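Local coordinates for trichothecene 15-O-acetyltransferase TRI3 (Fusarium sporotrichioides, PDB 3FOT), which acetylates the 15-hydroxyl group of trichothecene intermediates in the pathway to mycotoxins such as T-2 toxin, at residues Leu435-Gly440 and Ala477-Ser482; Ala15-Lys20 and Arg32-Glu37; Leu69-Leu74 and Ser163-Asp168; Ala81-Arg86 and Arg118-Gly123. All blocks are in the same frame, centred on the assembly; numbering follows the deposited sequence. Where two conformers were deposited one is given.

Contact 2 comes first along the chain. Its segments lie 12 residues apart and close the short excursion that holds strands 20-21 and 28-32, just ahead of helix 36-41. Helix 71-88 then serves two contacts. Its first turn meets the loop after strand 158-163 of the six-stranded mixed sheet in contact 3, and a later part packs on helix 114-124 in contact 4. Contact 4 opens and closes within the larger loop of contact 3, and their centres are 19 Å apart. Contact 1 joins two neighbouring parallel strands far along the chain, in the four-stranded mixed sheet. No contacts cross, and no two touch; contact 1 lies about 31 Å from contact 4, centre to centre.

Contact 1: Leu435-Gly440 and Ala477-Ser482; sequences LFISDG and AIRLDS
R479 grips the D439 carboxylate side-on in a salt bridge, on the sheet face that carries I437 and R479. R479 NH1 lies 2.8 Å from D439 OD1, and R479 NE lies 2.9 Å from D439 OD2. Both oxygens use their syn lone pairs, and the two planes are 24° apart. A bend at chi3 (73°) turns the guanidinium back to the acid. Its NH2 bonds a glycerol, probably from the crystallisation liquor. D481 OD2 is 4.1 Å from D439 OD2, a like charge that the arginine probably offsets.

The backbones pair as parallel strands. I437 turns both its N and its O to the other strand: N gives to I478 O (2.7 Å), and O takes from L480 N (3.0 Å). A beta bulge then shifts the register by one, between the S438-L480 and G440-D481 pairs. L480 O accepts from D439 N and, weakly, from G440 N. Strand 435-441 is an outermost strand of a four-stranded mixed sheet.

CG2 of I437 lies over one face of the guanidinium, 3.4 Å from NH1 of R479. On the opposite sheet face, CB of L480 meets the F436 ring at its edge, 3.7 Å from CE1. Helix 306-321 packs on both residues there.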
# COMPACT_ATOMS: atom_id res chain seq x y z
N LEU A 435 -9.48 4.56 -10.03
CA LEU A 435 -9.33 5.01 -8.66
C LEU A 435 -7.89 5.49 -8.46
O LEU A 435 -6.95 4.88 -8.96
CB LEU A 435 -9.63 3.87 -7.69
CG LEU A 435 -9.47 4.21 -6.18
CD1 LEU A 435 -10.59 5.17 -5.72
CD2 LEU A 435 -9.46 2.95 -5.35
N PHE A 436 -7.73 6.61 -7.75
CA PHE A 436 -6.40 7.11 -7.40
C PHE A 436 -6.02 6.80 -5.96
O PHE A 436 -6.81 7.04 -5.03
CB PHE A 436 -6.34 8.62 -7.64
CG PHE A 436 -5.02 9.23 -7.25
CD1 PHE A 436 -3.85 8.89 -7.95
CD2 PHE A 436 -4.94 10.13 -6.19
CE1 PHE A 436 -2.60 9.44 -7.59
CE2 PHE A 436 -3.69 10.68 -5.83
CZ PHE A 436 -2.53 10.33 -6.54
N ILE A 437 -4.80 6.29 -5.78
CA ILE A 437 -4.23 6.04 -4.47
C ILE A 437 -2.88 6.75 -4.40
O ILE A 437 -2.00 6.49 -5.23
CB ILE A 437 -4.03 4.53 -4.18
CG1 ILE A 437 -5.33 3.75 -4.42
CG2 ILE A 437 -3.56 4.36 -2.75
CD1 ILE A 437 -5.34 2.96 -5.76
N SER A 438 -2.73 7.67 -3.46
CA SER A 438 -1.44 8.31 -3.24
C SER A 438 -0.64 7.57 -2.16
O SER A 438 -1.10 7.41 -1.01
CB SER A 438 -1.63 9.77 -2.85
OG SER A 438 -0.37 10.39 -2.70
N ASP A 439 0.55 7.10 -2.54
CA ASP A 439 1.47 6.43 -1.61
C ASP A 439 2.48 7.40 -0.97
O ASP A 439 3.15 7.06 0.02
CB ASP A 439 2.21 5.30 -2.32
CG ASP A 439 1.32 4.11 -2.65
OD1 ASP A 439 0.46 3.75 -1.82
OD2 ASP A 439 1.51 3.51 -3.73
N GLY A 440 2.61 8.60 -1.56
CA GLY A 440 3.44 9.67 -1.00
C GLY A 440 4.92 9.45 -1.19
O GLY A 440 5.33 8.67 -2.04
N ALA A 477 -6.41 0.92 -10.99
CA ALA A 477 -6.00 1.47 -9.71
C ALA A 477 -4.67 2.15 -9.92
O ALA A 477 -3.67 1.47 -10.20
CB ALA A 477 -5.87 0.35 -8.67
N ILE A 478 -4.65 3.46 -9.73
CA ILE A 478 -3.52 4.29 -10.12
C ILE A 478 -2.85 4.79 -8.87
O ILE A 478 -3.48 5.45 -8.04
CB ILE A 478 -3.97 5.47 -11.03
CG1 ILE A 478 -4.70 4.92 -12.26
CG2 ILE A 478 -2.76 6.28 -11.45
CD1 ILE A 478 -5.60 5.91 -12.93
N ARG A 479 -1.57 4.43 -8.71
CA ARG A 479 -0.84 4.78 -7.50
C ARG A 479 0.27 5.79 -7.84
O ARG A 479 0.90 5.68 -8.89
CB ARG A 479 -0.20 3.53 -6.89
CG ARG A 479 -1.13 2.29 -6.81
CD ARG A 479 -0.47 1.22 -5.92
NE ARG A 479 -0.50 1.59 -4.51
CZ ARG A 479 -1.49 1.34 -3.68
NH1 ARG A 479 -1.39 1.74 -2.41
NH2 ARG A 479 -2.58 0.70 -4.08
N LEU A 480 0.50 6.74 -6.95
CA LEU A 480 1.62 7.68 -7.11
C LEU A 480 2.53 7.59 -5.90
O LEU A 480 2.07 7.67 -4.77
CB LEU A 480 1.10 9.12 -7.22
CG LEU A 480 2.16 10.24 -7.37
CD1 LEU A 480 2.78 10.21 -8.75
CD2 LEU A 480 1.61 11.62 -7.02
N ASP A 481 3.83 7.44 -6.13
CA ASP A 481 4.73 7.75 -5.02
C ASP A 481 5.98 8.45 -5.50
O ASP A 481 6.06 8.85 -6.67
CB ASP A 481 4.99 6.57 -4.09
CG ASP A 481 5.55 5.39 -4.79
OD1 ASP A 481 6.03 5.55 -5.94
OD2 ASP A 481 5.54 4.31 -4.14
N SER A 482 6.95 8.59 -4.61
CA SER A 482 8.14 9.33 -4.92
C SER A 482 9.33 8.69 -4.25
O SER A 482 9.23 8.21 -3.13
CB SER A 482 8.02 10.77 -4.40
OG SER A 482 9.18 11.50 -4.78

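Contact 2: Ala15-Lys20 and Arg32-Glu37; sequences ALYRWK and RCVGAE. With SO4 (sulfate ion), chain H.
Y17 and R32 come within 5.1 Å at their CA atoms, but no direct hydrogen bond joins the two segments, and two waters bridge their backbones instead. One water accepts from R32 N at 2.8 Å and donates to both L16 O and R18 O. The second water donates to Y17 O and to R32 O.

The ring of Y17 carries the side-chain contact. CG2 of V34 sits over the middle of one face, 3.7 Å from the ring centroid and 5° off the normal, a close CH-pi contact. The ring's other face carries CB of L16, so the ring is held between two aliphatic groups. V34 places CG2 anti to its backbone N, while CG1 takes the position between N and the carbonyl carbon. R32 O approaches the ring at its edge, 3.6 Å from CD1 of Y17. CB of R32 rests against L16 O, but its guanidinium leads away to P103 O and D99.

E37 fixes the turn behind V34. Its OE1 accepts from V34 N at 2.9 Å, on the anti side of the carboxylate, and its OE2 pairs with R31. NH1 and NH2 of R18 meet a sulfate, probably from the crystallisation liquor. Both contacts are very short, so their exact geometry is doubtful. NE of R18 pairs with D235.

V34 and Y17 also pack on N415 of helix 406-423. That helix carries H414, which binds 15-deacetylcalonectrin. V34 lies about 8 Å from H414, side chain to side chain. The contact therefore lies close to the substrate site of this BAHD-superfamily acetyltransferase, consistent with a place in its surroundings.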
# COMPACT_ATOMS: atom_id res chain seq x y z
N ALA A 15 -15.42 -2.50 21.78
CA ALA A 15 -15.10 -3.71 22.55
C ALA A 15 -14.85 -4.90 21.64
O ALA A 15 -13.91 -5.67 21.86
CB ALA A 15 -16.23 -4.02 23.54
N LEU A 16 -15.69 -5.02 20.61
CA LEU A 16 -15.60 -6.09 19.61
C LEU A 16 -14.22 -6.31 19.00
O LEU A 16 -13.94 -7.41 18.53
CB LEU A 16 -16.58 -5.82 18.48
CG LEU A 16 -17.77 -6.75 18.26
CD1 LEU A 16 -18.58 -6.88 19.54
CD2 LEU A 16 -18.63 -6.18 17.12
N TYR A 17 -13.38 -5.28 18.99
CA TYR A 17 -12.11 -5.27 18.23
C TYR A 17 -10.82 -5.21 19.05
O TYR A 17 -9.75 -4.92 18.50
CB TYR A 17 -12.10 -4.09 17.25
CG TYR A 17 -13.41 -3.86 16.57
CD1 TYR A 17 -13.92 -4.80 15.67
CD2 TYR A 17 -14.16 -2.70 16.82
CE1 TYR A 17 -15.12 -4.59 15.03
CE2 TYR A 17 -15.36 -2.50 16.19
CZ TYR A 17 -15.83 -3.44 15.31
OH TYR A 17 -17.03 -3.25 14.68
N ARG A 18 -10.90 -5.45 20.35
CA ARG A 18 -9.72 -5.35 21.19
C ARG A 18 -8.95 -6.66 21.20
O ARG A 18 -9.50 -7.70 20.89
CB ARG A 18 -10.11 -4.95 22.61
CG ARG A 18 -10.60 -3.54 22.67
CD ARG A 18 -11.17 -3.16 24.03
NE ARG A 18 -11.63 -1.78 23.94
CZ ARG A 18 -12.72 -1.30 24.53
NH1 ARG A 18 -13.49 -2.10 25.27
NH2 ARG A 18 -13.03 -0.03 24.37
N TRP A 19 -7.67 -6.59 21.55
CA TRP A 19 -6.88 -7.81 21.70
C TRP A 19 -7.42 -8.60 22.90
O TRP A 19 -7.76 -8.00 23.92
CB TRP A 19 -5.42 -7.47 21.92
CG TRP A 19 -4.67 -6.94 20.70
CD1 TRP A 19 -4.18 -5.68 20.53
CD2 TRP A 19 -4.30 -7.68 19.52
NE1 TRP A 19 -3.52 -5.58 19.32
CE2 TRP A 19 -3.58 -6.79 18.68
CE3 TRP A 19 -4.52 -8.99 19.09
CZ2 TRP A 19 -3.07 -7.18 17.43
CZ3 TRP A 19 -3.98 -9.39 17.84
CH2 TRP A 19 -3.28 -8.48 17.04
N LYS A 20 -7.49 -9.92 22.77
CA LYS A 20 -7.95 -10.82 23.84
C LYS A 20 -6.97 -11.97 23.99
O LYS A 20 -6.60 -12.59 22.99
CB LYS A 20 -9.33 -11.38 23.47
CG LYS A 20 -9.84 -12.50 24.37
N ARG A 32 -10.87 -9.47 16.47
CA ARG A 32 -11.71 -9.35 15.27
C ARG A 32 -11.24 -8.13 14.48
O ARG A 32 -11.11 -7.04 15.04
CB ARG A 32 -13.19 -9.25 15.64
CG ARG A 32 -14.12 -9.20 14.44
CD ARG A 32 -14.26 -10.54 13.73
NE ARG A 32 -14.67 -11.61 14.65
CZ ARG A 32 -15.05 -12.82 14.27
NH1 ARG A 32 -15.08 -13.18 12.98
NH2 ARG A 32 -15.41 -13.70 15.20
N CYS A 33 -10.98 -8.31 13.19
CA CYS A 33 -10.48 -7.21 12.39
C CYS A 33 -11.60 -6.18 12.15
O CYS A 33 -12.79 -6.48 12.39
CB CYS A 33 -9.85 -7.72 11.08
SG CYS A 33 -11.00 -7.99 9.73
N VAL A 34 -11.21 -4.97 11.71
CA VAL A 34 -12.14 -3.83 11.67
C VAL A 34 -11.85 -2.93 10.49
O VAL A 34 -10.69 -2.81 10.06
CB VAL A 34 -12.10 -3.01 13.01
CG1 VAL A 34 -10.72 -2.38 13.29
CG2 VAL A 34 -13.21 -1.91 13.03
N GLY A 35 -12.90 -2.33 9.92
CA GLY A 35 -12.72 -1.33 8.89
C GLY A 35 -12.10 -1.92 7.65
O GLY A 35 -12.52 -2.98 7.18
N ALA A 36 -11.10 -1.22 7.10
CA ALA A 36 -10.47 -1.67 5.85
C ALA A 36 -9.87 -3.07 5.96
O ALA A 36 -9.77 -3.79 4.94
CB ALA A 36 -9.43 -0.67 5.39
N GLU A 37 -9.51 -3.48 7.17
CA GLU A 37 -9.06 -4.88 7.36
C GLU A 37 -10.08 -5.89 6.88
O GLU A 37 -9.73 -6.88 6.28
CB GLU A 37 -8.73 -5.14 8.84
CG GLU A 37 -7.51 -4.38 9.35
CD GLU A 37 -7.32 -4.49 10.86
OE1 GLU A 37 -8.30 -4.88 11.55
OE2 GLU A 37 -6.22 -4.16 11.35
S SO4 H . -16.11 -0.25 25.97
O1 SO4 H . -15.39 0.62 25.04
O2 SO4 H . -15.92 -1.67 25.63
O3 SO4 H . -15.65 -0.05 27.35
O4 SO4 H . -17.55 0.06 25.89
O HOH W 1 -11.63 -8.62 19.02
O HOH W 2 -9.66 -5.19 15.78

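Contact 3: Leu69-Leu74 and Ser163-Asp168; sequences LTLQNL and SDVSTD
Q72 and D168 make the direct hydrogen bond of this contact. Q72 N donates to D168 O at 2.8 Å, with an N-H...O angle of 163°. The donor lies in the carbonyl plane. CB of Q72 also comes to 3.2 Å from D168 O, and CB of T70 approaches the same oxygen. The loop thus delivers a carbonyl to the first turn of helix 71-88, where backbone N-H groups have no preceding turn to bond.

Two waters extend the polar contact. One accepts from L71 N and donates to T167 O. The other donates to OE1 of Q72 and to OD1 of D168. It links two side-chain oxygens that stand 3.9 Å apart, with the amide and carboxylate planes 67° apart.

The helix start is also capped from within its own segment. T70 and N73 form a capping box. OG1 of the N-cap T70 accepts from N73 N at 2.9 Å, and OD1 of N73 accepts from T70 N at 2.8 Å. T70 places OG1 between its backbone N and carbonyl carbon (chi1 67°), close enough to the helix to accept that bond.

L71 makes the apolar contact. Its CD1 meets CG2 of V165 at 3.9 Å, and the two side chains lie alongside, running opposite ways. CD2 of L71 lies 3.9 Å from CB of S163, whose OG bonds T177 O.

L71 also touches V127 and P129. It thus packs the first turn of helix 71-88 against strand 125-129, an outermost strand of the six-stranded mixed sheet. Strand 158-163 runs beside that strand into the loop.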
# COMPACT_ATOMS: atom_id res chain seq x y z
N LEU A 69 29.57 -9.97 0.12
CA LEU A 69 28.15 -10.30 0.16
C LEU A 69 27.86 -11.48 -0.72
O LEU A 69 28.39 -11.59 -1.84
CB LEU A 69 27.34 -9.10 -0.33
CG LEU A 69 27.49 -7.81 0.49
CD1 LEU A 69 26.65 -6.71 -0.19
CD2 LEU A 69 27.09 -8.03 1.95
N THR A 70 27.01 -12.39 -0.23
CA THR A 70 26.48 -13.46 -1.07
C THR A 70 24.98 -13.56 -0.82
O THR A 70 24.50 -13.03 0.16
CB THR A 70 27.10 -14.84 -0.79
OG1 THR A 70 26.71 -15.30 0.52
CG2 THR A 70 28.65 -14.80 -0.92
N LEU A 71 24.25 -14.25 -1.68
CA LEU A 71 22.82 -14.45 -1.38
C LEU A 71 22.65 -15.23 -0.08
O LEU A 71 21.79 -14.90 0.75
CB LEU A 71 22.08 -15.11 -2.55
CG LEU A 71 21.97 -14.26 -3.81
CD1 LEU A 71 21.55 -15.18 -4.98
CD2 LEU A 71 20.97 -13.16 -3.63
N GLN A 72 23.48 -16.26 0.12
CA GLN A 72 23.45 -17.03 1.36
C GLN A 72 23.69 -16.16 2.64
O GLN A 72 22.92 -16.23 3.61
CB GLN A 72 24.40 -18.24 1.26
CG GLN A 72 24.55 -19.05 2.57
CD GLN A 72 25.24 -20.42 2.38
OE1 GLN A 72 24.83 -21.23 1.55
NE2 GLN A 72 26.24 -20.69 3.19
N ASN A 73 24.72 -15.31 2.64
CA ASN A 73 24.95 -14.51 3.83
C ASN A 73 23.97 -13.33 3.97
O ASN A 73 23.66 -12.93 5.10
CB ASN A 73 26.45 -14.18 4.11
CG ASN A 73 27.04 -13.13 3.18
OD1 ASN A 73 26.34 -12.38 2.52
ND2 ASN A 73 28.38 -13.07 3.16
N LEU A 74 23.41 -12.85 2.85
CA LEU A 74 22.35 -11.84 2.93
C LEU A 74 21.09 -12.42 3.57
O LEU A 74 20.45 -11.78 4.42
CB LEU A 74 22.03 -11.23 1.56
CG LEU A 74 23.09 -10.22 1.06
CD1 LEU A 74 22.92 -9.90 -0.44
CD2 LEU A 74 23.02 -8.92 1.91
N SER A 163 19.72 -12.07 -7.24
CA SER A 163 20.87 -11.40 -7.84
C SER A 163 21.36 -12.28 -8.99
O SER A 163 21.32 -13.50 -8.90
CB SER A 163 22.01 -11.15 -6.83
OG SER A 163 23.00 -10.25 -7.37
N ASP A 164 21.85 -11.62 -10.04
CA ASP A 164 22.31 -12.33 -11.24
C ASP A 164 23.74 -12.86 -11.04
O ASP A 164 24.69 -12.33 -11.61
CB ASP A 164 22.23 -11.44 -12.46
CG ASP A 164 22.41 -12.21 -13.76
OD1 ASP A 164 22.44 -13.47 -13.74
OD2 ASP A 164 22.53 -11.54 -14.80
N VAL A 165 23.85 -13.90 -10.23
CA VAL A 165 25.12 -14.56 -9.94
C VAL A 165 24.89 -16.05 -10.16
O VAL A 165 23.75 -16.48 -10.29
CB VAL A 165 25.61 -14.27 -8.49
CG1 VAL A 165 26.02 -12.81 -8.35
CG2 VAL A 165 24.54 -14.67 -7.43
N SER A 166 25.97 -16.85 -10.22
CA SER A 166 25.86 -18.26 -10.53
C SER A 166 25.19 -19.07 -9.43
O SER A 166 24.31 -19.88 -9.69
CB SER A 166 27.23 -18.85 -10.87
OG SER A 166 27.71 -18.28 -12.07
N THR A 167 25.61 -18.83 -8.19
CA THR A 167 25.14 -19.63 -7.06
C THR A 167 24.91 -18.73 -5.85
O THR A 167 25.27 -17.56 -5.87
CB THR A 167 26.17 -20.72 -6.65
OG1 THR A 167 27.26 -20.11 -5.94
CG2 THR A 167 26.72 -21.46 -7.87
N ASP A 168 24.36 -19.30 -4.79
CA ASP A 168 24.08 -18.52 -3.58
C ASP A 168 25.31 -18.21 -2.74
O ASP A 168 25.20 -17.46 -1.75
CB ASP A 168 22.96 -19.15 -2.75
CG ASP A 168 23.27 -20.55 -2.29
OD1 ASP A 168 24.45 -20.98 -2.33
OD2 ASP A 168 22.29 -21.24 -1.88
O HOH W 3 25.38 -15.17 -4.13
O HOH W 4 25.95 -22.48 -0.40

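Contact 4: Ala81-Arg86 and Arg118-Gly123; sequences ALLDAR and RDWARG
R86 lies over one face of the W120 indole. Its NH1 comes 3.3 Å from CD2 of W120, above the ring fusion. The guanidinium stands nearly upright, its edge to the indole and the planes 79° apart. CZ of R86 is 4.6 Å from the centroid of the six-membered ring, a cation-pi contact. CD of R86 adds a CH-pi contact, 3.9 Å from the same centroid. The R86 chain is extended from CG to NE, with CG anti to the backbone N (chi1 178°). It can therefore run along the indole, with NH1 beyond CD.

L82 meets the far end of the indole. Its CG is 3.5 Å from CH2 of W120, and the two side chains run roughly perpendicular. CG of L83 rests 3.7 Å from CB of A121, and CD1 of L83 touches CG of R118. Segment 81-86 of helix 71-88 and segment 118-123 of helix 114-124 run at 116° to each other. L82 and A121 have the nearest CA atoms, 6.3 Å apart. A81 and A85 touch helix 191-205, so helix 71-88 contacts both helices.

Y108 OH accepts from NE of R86, which would help hold the guanidinium's rotation. A glycerol, probably from the crystallisation liquor, bonds NH1. The indole probably stabilises the arginine charge, while the leucines and A121 make the rest of the interface largely apolar.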
# COMPACT_ATOMS: atom_id res chain seq x y z
N ALA A 81 17.80 -9.75 11.19
CA ALA A 81 17.03 -8.53 11.15
C ALA A 81 15.53 -8.78 11.35
O ALA A 81 14.86 -8.02 12.04
CB ALA A 81 17.28 -7.79 9.82
N LEU A 82 15.00 -9.83 10.73
CA LEU A 82 13.56 -10.09 10.80
C LEU A 82 13.15 -10.49 12.22
O LEU A 82 12.06 -10.13 12.73
CB LEU A 82 13.19 -11.20 9.82
CG LEU A 82 11.71 -11.58 9.76
CD1 LEU A 82 10.79 -10.38 9.41
CD2 LEU A 82 11.55 -12.68 8.73
N LEU A 83 14.03 -11.23 12.89
CA LEU A 83 13.79 -11.55 14.31
C LEU A 83 13.73 -10.30 15.18
O LEU A 83 12.81 -10.15 16.01
CB LEU A 83 14.84 -12.54 14.83
CG LEU A 83 14.74 -13.95 14.26
CD1 LEU A 83 16.04 -14.72 14.49
CD2 LEU A 83 13.53 -14.70 14.86
N ASP A 84 14.69 -9.38 15.01
CA ASP A 84 14.68 -8.12 15.73
C ASP A 84 13.39 -7.36 15.41
O ASP A 84 12.78 -6.77 16.29
CB ASP A 84 15.87 -7.23 15.35
CG ASP A 84 17.20 -7.80 15.81
OD1 ASP A 84 17.20 -8.68 16.73
OD2 ASP A 84 18.24 -7.34 15.26
N ALA A 85 13.01 -7.39 14.13
CA ALA A 85 11.86 -6.63 13.66
C ALA A 85 10.56 -7.20 14.23
O ALA A 85 9.64 -6.45 14.54
CB ALA A 85 11.82 -6.60 12.15
N ARG A 86 10.51 -8.52 14.39
CA ARG A 86 9.35 -9.20 14.96
C ARG A 86 9.16 -8.73 16.40
O ARG A 86 8.04 -8.49 16.83
CB ARG A 86 9.50 -10.73 14.93
CG ARG A 86 8.27 -11.42 15.59
CD ARG A 86 8.26 -12.90 15.39
NE ARG A 86 7.13 -13.54 16.06
CZ ARG A 86 6.69 -14.76 15.80
NH1 ARG A 86 7.26 -15.51 14.85
NH2 ARG A 86 5.65 -15.25 16.49
N ARG A 118 13.53 -18.80 15.31
CA ARG A 118 14.53 -18.85 14.26
C ARG A 118 14.03 -19.64 13.06
O ARG A 118 14.27 -19.25 11.92
CB ARG A 118 15.84 -19.41 14.83
CG ARG A 118 16.53 -18.44 15.77
CD ARG A 118 17.94 -18.92 16.18
NE ARG A 118 17.90 -20.06 17.10
CZ ARG A 118 18.00 -19.98 18.42
NH1 ARG A 118 17.96 -21.09 19.15
NH2 ARG A 118 18.14 -18.81 19.03
N ASP A 119 13.32 -20.75 13.30
CA ASP A 119 12.70 -21.53 12.23
C ASP A 119 11.73 -20.66 11.44
O ASP A 119 11.70 -20.72 10.21
CB ASP A 119 11.92 -22.73 12.77
CG ASP A 119 12.82 -23.80 13.37
OD1 ASP A 119 14.04 -23.74 13.15
OD2 ASP A 119 12.26 -24.69 14.04
N TRP A 120 10.92 -19.89 12.16
CA TRP A 120 9.96 -19.00 11.52
C TRP A 120 10.67 -17.98 10.59
O TRP A 120 10.29 -17.84 9.43
CB TRP A 120 9.08 -18.25 12.56
CG TRP A 120 8.38 -17.05 11.97
CD1 TRP A 120 7.22 -17.04 11.24
CD2 TRP A 120 8.84 -15.68 12.01
NE1 TRP A 120 6.93 -15.75 10.84
CE2 TRP A 120 7.90 -14.90 11.31
CE3 TRP A 120 9.96 -15.05 12.58
CZ2 TRP A 120 8.05 -13.51 11.14
CZ3 TRP A 120 10.10 -13.65 12.44
CH2 TRP A 120 9.14 -12.90 11.71
N ALA A 121 11.68 -17.28 11.11
CA ALA A 121 12.40 -16.27 10.30
C ALA A 121 13.08 -16.88 9.06
O ALA A 121 12.98 -16.34 7.96
CB ALA A 121 13.41 -15.50 11.19
N ARG A 122 13.73 -18.03 9.24
CA ARG A 122 14.32 -18.74 8.10
C ARG A 122 13.28 -19.04 7.02
O ARG A 122 13.56 -18.93 5.80
CB ARG A 122 15.00 -20.02 8.62
CG ARG A 122 15.59 -20.93 7.56
CD ARG A 122 16.08 -22.24 8.20
NE ARG A 122 16.72 -21.98 9.49
CZ ARG A 122 16.30 -22.51 10.63
NH1 ARG A 122 15.28 -23.37 10.63
NH2 ARG A 122 16.92 -22.21 11.77
N GLY A 123 12.08 -19.41 7.46
CA GLY A 123 10.96 -19.72 6.56
C GLY A 123 10.44 -18.54 5.75
O GLY A 123 9.76 -18.75 4.74